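PDB 6FSF: GTPase-activating protein BEM3 from Saccharomyces cerevisiae S288C, which acts as a GTPase-activating protein for CDC42 and, less efficiently, RHO1, with tandem PX and PH domains, captured here, and phosphatidylinositol-3-phosphate binding activity. Local coordinates for residues 141-150 and 221-232. Residues are numbered along the deposited sequence; the frame is centred on the assembly and turned at random.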
# COMPACT_ATOMS: atom_id res chain seq x y z
N LYS A 141 7.46 -3.80 16.03
CA LYS A 141 6.97 -2.99 14.92
C LYS A 141 7.38 -3.64 13.61
O LYS A 141 8.48 -4.20 13.50
CB LYS A 141 7.52 -1.56 14.99
CG LYS A 141 7.20 -0.68 13.78
CD LYS A 141 5.91 0.11 13.98
CE LYS A 141 5.53 0.90 12.74
NZ LYS A 141 4.66 0.12 11.81
N ASP A 142 6.50 -3.58 12.61
CA ASP A 142 6.76 -4.19 11.32
C ASP A 142 6.09 -3.38 10.22
O ASP A 142 5.39 -2.39 10.49
CB ASP A 142 6.29 -5.65 11.29
CG ASP A 142 4.84 -5.80 11.71
OD1 ASP A 142 4.40 -5.06 12.61
OD2 ASP A 142 4.15 -6.66 11.13
N GLY A 143 6.30 -3.80 8.99
CA GLY A 143 5.73 -3.12 7.84
C GLY A 143 6.64 -3.22 6.64
O GLY A 143 7.81 -3.60 6.73
N SER A 144 6.07 -2.88 5.49
CA SER A 144 6.83 -2.86 4.24
C SER A 144 7.68 -1.60 4.17
O SER A 144 7.24 -0.51 4.57
CB SER A 144 5.88 -2.92 3.04
OG SER A 144 5.11 -4.10 3.07
N LEU A 145 8.90 -1.74 3.66
CA LEU A 145 9.84 -0.63 3.60
C LEU A 145 10.52 -0.62 2.24
O LEU A 145 10.53 -1.62 1.51
CB LEU A 145 10.90 -0.72 4.71
CG LEU A 145 10.40 -0.74 6.16
CD1 LEU A 145 11.55 -0.99 7.11
CD2 LEU A 145 9.70 0.56 6.50
N LEU A 146 11.10 0.53 1.90
CA LEU A 146 11.89 0.71 0.69
C LEU A 146 13.33 1.01 1.09
O LEU A 146 13.57 1.91 1.90
CB LEU A 146 11.33 1.82 -0.19
CG LEU A 146 9.96 1.54 -0.83
CD1 LEU A 146 9.48 2.73 -1.64
CD2 LEU A 146 10.03 0.29 -1.69
N LEU A 147 14.28 0.27 0.53
CA LEU A 147 15.67 0.30 0.95
C LEU A 147 16.58 0.71 -0.19
O LEU A 147 16.44 0.22 -1.32
CB LEU A 147 16.10 -1.06 1.50
CG LEU A 147 17.56 -1.21 1.93
CD1 LEU A 147 17.89 -0.25 3.07
CD2 LEU A 147 17.85 -2.64 2.33
N ARG A 148 17.53 1.60 0.11
CA ARG A 148 18.55 2.02 -0.84
C ARG A 148 19.92 1.99 -0.16
O ARG A 148 20.03 2.20 1.05
CB ARG A 148 18.28 3.44 -1.38
CG ARG A 148 19.30 3.94 -2.41
CD ARG A 148 19.03 5.38 -2.81
NE ARG A 148 19.23 6.32 -1.71
CZ ARG A 148 20.35 7.00 -1.49
NH1 ARG A 148 21.40 6.84 -2.29
NH2 ARG A 148 20.44 7.84 -0.46
N ARG A 149 20.95 1.71 -0.95
CA ARG A 149 22.33 1.71 -0.49
C ARG A 149 23.15 2.70 -1.31
O ARG A 149 22.86 2.92 -2.49
CB ARG A 149 22.95 0.32 -0.61
CG ARG A 149 22.20 -0.75 0.15
CD ARG A 149 22.20 -0.46 1.64
NE ARG A 149 23.57 -0.28 2.13
CZ ARG A 149 24.38 -1.28 2.43
NH1 ARG A 149 25.61 -1.03 2.87
NH2 ARG A 149 23.98 -2.54 2.30
N PRO A 150 24.18 3.32 -0.71
CA PRO A 150 25.04 4.29 -1.40
C PRO A 150 25.66 3.74 -2.69
O PRO A 150 26.27 2.68 -2.66
CB PRO A 150 26.13 4.59 -0.36
CG PRO A 150 25.46 4.34 0.95
CD PRO A 150 24.56 3.17 0.70
N THR A 221 28.25 1.99 8.31
CA THR A 221 27.43 1.58 7.18
C THR A 221 26.10 2.32 7.24
O THR A 221 25.55 2.52 8.32
CB THR A 221 27.19 0.06 7.17
OG1 THR A 221 28.40 -0.62 7.54
CG2 THR A 221 26.78 -0.40 5.78
N LYS A 222 25.60 2.73 6.08
CA LYS A 222 24.42 3.59 5.98
C LYS A 222 23.33 2.90 5.18
O LYS A 222 23.57 2.44 4.06
CB LYS A 222 24.76 4.92 5.31
CG LYS A 222 26.09 5.53 5.71
CD LYS A 222 26.55 6.50 4.64
CE LYS A 222 27.11 7.78 5.26
NZ LYS A 222 27.39 8.80 4.21
N TYR A 223 22.12 2.84 5.76
CA TYR A 223 20.95 2.29 5.08
C TYR A 223 19.88 3.38 4.98
O TYR A 223 19.50 3.97 5.99
CB TYR A 223 20.37 1.07 5.82
CG TYR A 223 21.30 -0.13 5.94
CD1 TYR A 223 22.56 -0.13 5.37
CD2 TYR A 223 20.91 -1.27 6.62
CE1 TYR A 223 23.40 -1.21 5.49
CE2 TYR A 223 21.75 -2.36 6.72
CZ TYR A 223 23.00 -2.32 6.16
OH TYR A 223 23.85 -3.40 6.27
N TYR A 224 19.40 3.62 3.77
CA TYR A 224 18.33 4.59 3.53
C TYR A 224 17.01 3.84 3.43
O TYR A 224 16.86 2.94 2.61
CB TYR A 224 18.60 5.39 2.25
CG TYR A 224 19.89 6.19 2.32
CD1 TYR A 224 19.89 7.51 2.74
CD2 TYR A 224 21.10 5.61 1.97
CE1 TYR A 224 21.07 8.24 2.81
CE2 TYR A 224 22.28 6.33 2.03
CZ TYR A 224 22.26 7.64 2.45
OH TYR A 224 23.43 8.36 2.51
N ILE A 225 16.06 4.21 4.29
CA ILE A 225 14.79 3.50 4.43
C ILE A 225 13.65 4.49 4.34
O ILE A 225 13.67 5.53 5.01
CB ILE A 225 14.73 2.72 5.76
CG1 ILE A 225 15.87 1.69 5.83
CG2 ILE A 225 13.38 2.04 5.91
CD1 ILE A 225 16.16 1.20 7.22
N CYS A 226 12.65 4.18 3.52
CA CYS A 226 11.47 5.00 3.36
C CYS A 226 10.22 4.17 3.63
O CYS A 226 10.18 2.97 3.36
CB CYS A 226 11.39 5.60 1.95
SG CYS A 226 12.75 6.69 1.51
N THR A 227 9.20 4.82 4.19
CA THR A 227 7.90 4.21 4.39
C THR A 227 6.94 4.66 3.30
O THR A 227 7.21 5.59 2.53
CB THR A 227 7.34 4.56 5.77
OG1 THR A 227 7.46 5.97 6.00
CG2 THR A 227 8.09 3.81 6.86
N GLU A 228 5.79 3.98 3.23
CA GLU A 228 4.81 4.31 2.21
C GLU A 228 4.05 5.59 2.52
O GLU A 228 3.57 6.27 1.61
CB GLU A 228 3.83 3.15 2.02
CG GLU A 228 4.48 1.90 1.46
CD GLU A 228 3.47 0.82 1.13
OE1 GLU A 228 3.34 -0.13 1.93
OE2 GLU A 228 2.80 0.93 0.08
N THR A 229 3.92 5.94 3.80
CA THR A 229 3.23 7.15 4.22
C THR A 229 4.10 7.91 5.22
O THR A 229 5.03 7.35 5.81
CB THR A 229 1.87 6.85 4.86
OG1 THR A 229 2.06 6.11 6.08
CG2 THR A 229 1.00 6.03 3.92
N SER A 230 3.79 9.19 5.39
CA SER A 230 4.50 9.99 6.38
C SER A 230 4.11 9.58 7.80
O SER A 230 4.93 9.71 8.72
CB SER A 230 4.22 11.48 6.15
OG SER A 230 2.86 11.78 6.36
N LYS A 231 2.89 9.09 7.99
CA LYS A 231 2.49 8.58 9.30
C LYS A 231 3.31 7.35 9.67
O LYS A 231 3.71 7.19 10.83
CB LYS A 231 1.00 8.26 9.32
CG LYS A 231 0.53 7.67 10.65
CD LYS A 231 -0.89 7.16 10.58
CE LYS A 231 -1.33 6.62 11.93
NZ LYS A 231 -2.75 6.16 11.92
N GLU A 232 3.56 6.47 8.70
CA GLU A 232 4.36 5.28 8.97
C GLU A 232 5.78 5.64 9.37
O GLU A 232 6.40 4.92 10.16
CB GLU A 232 4.36 4.36 7.75
CG GLU A 232 3.34 3.24 7.84
CD GLU A 232 3.74 2.18 8.84
OE1 GLU A 232 4.73 1.46 8.60
OE2 GLU A 232 3.06 2.07 9.89
O HOH W 1 5.46 1.71 5.08
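Leu-146 pairs with Cys-226, and Arg-148 with Tyr-224, through reciprocal N-H...O bonds that join strands 142-148 and 221-226 antiparallel, their axes 142° apart; Leu-146 N to Cys-226 O is 3.0 Å and Arg-148 N to Tyr-224 O 2.9 Å. Between them lies the non-hydrogen-bonded pair Leu-147 and Ile-225, where Leu-147 CD1 meets Ile-225 CG1 at 3.9 Å. On the face carrying Arg-148 and Tyr-224, the guanidinium makes a cation-pi contact: CZ stands 3.9 Å from the Tyr-224 ring centroid, 17° off the normal, and NH2 sits over the ring centre. A bend at chi3 (66°) folds the otherwise extended arginine back over that ring, while Phe-201 is a second cation-pi partner. Pro-150 CG reaches the same ring at its edge. At the other end, Lys-141 NZ forms a salt bridge with Glu-232 OE2 (3.2 Å), on its syn lone pair, and also donates to Asp-142 O (2.9 Å). A water spans Ser-144 O and Glu-228 N where the strands part. Thr-229 OG1 N-caps helix 230-240 by accepting from Glu-232 N. First and last strands paired, with a C-terminal helix following, are characteristic of the PH-domain fold.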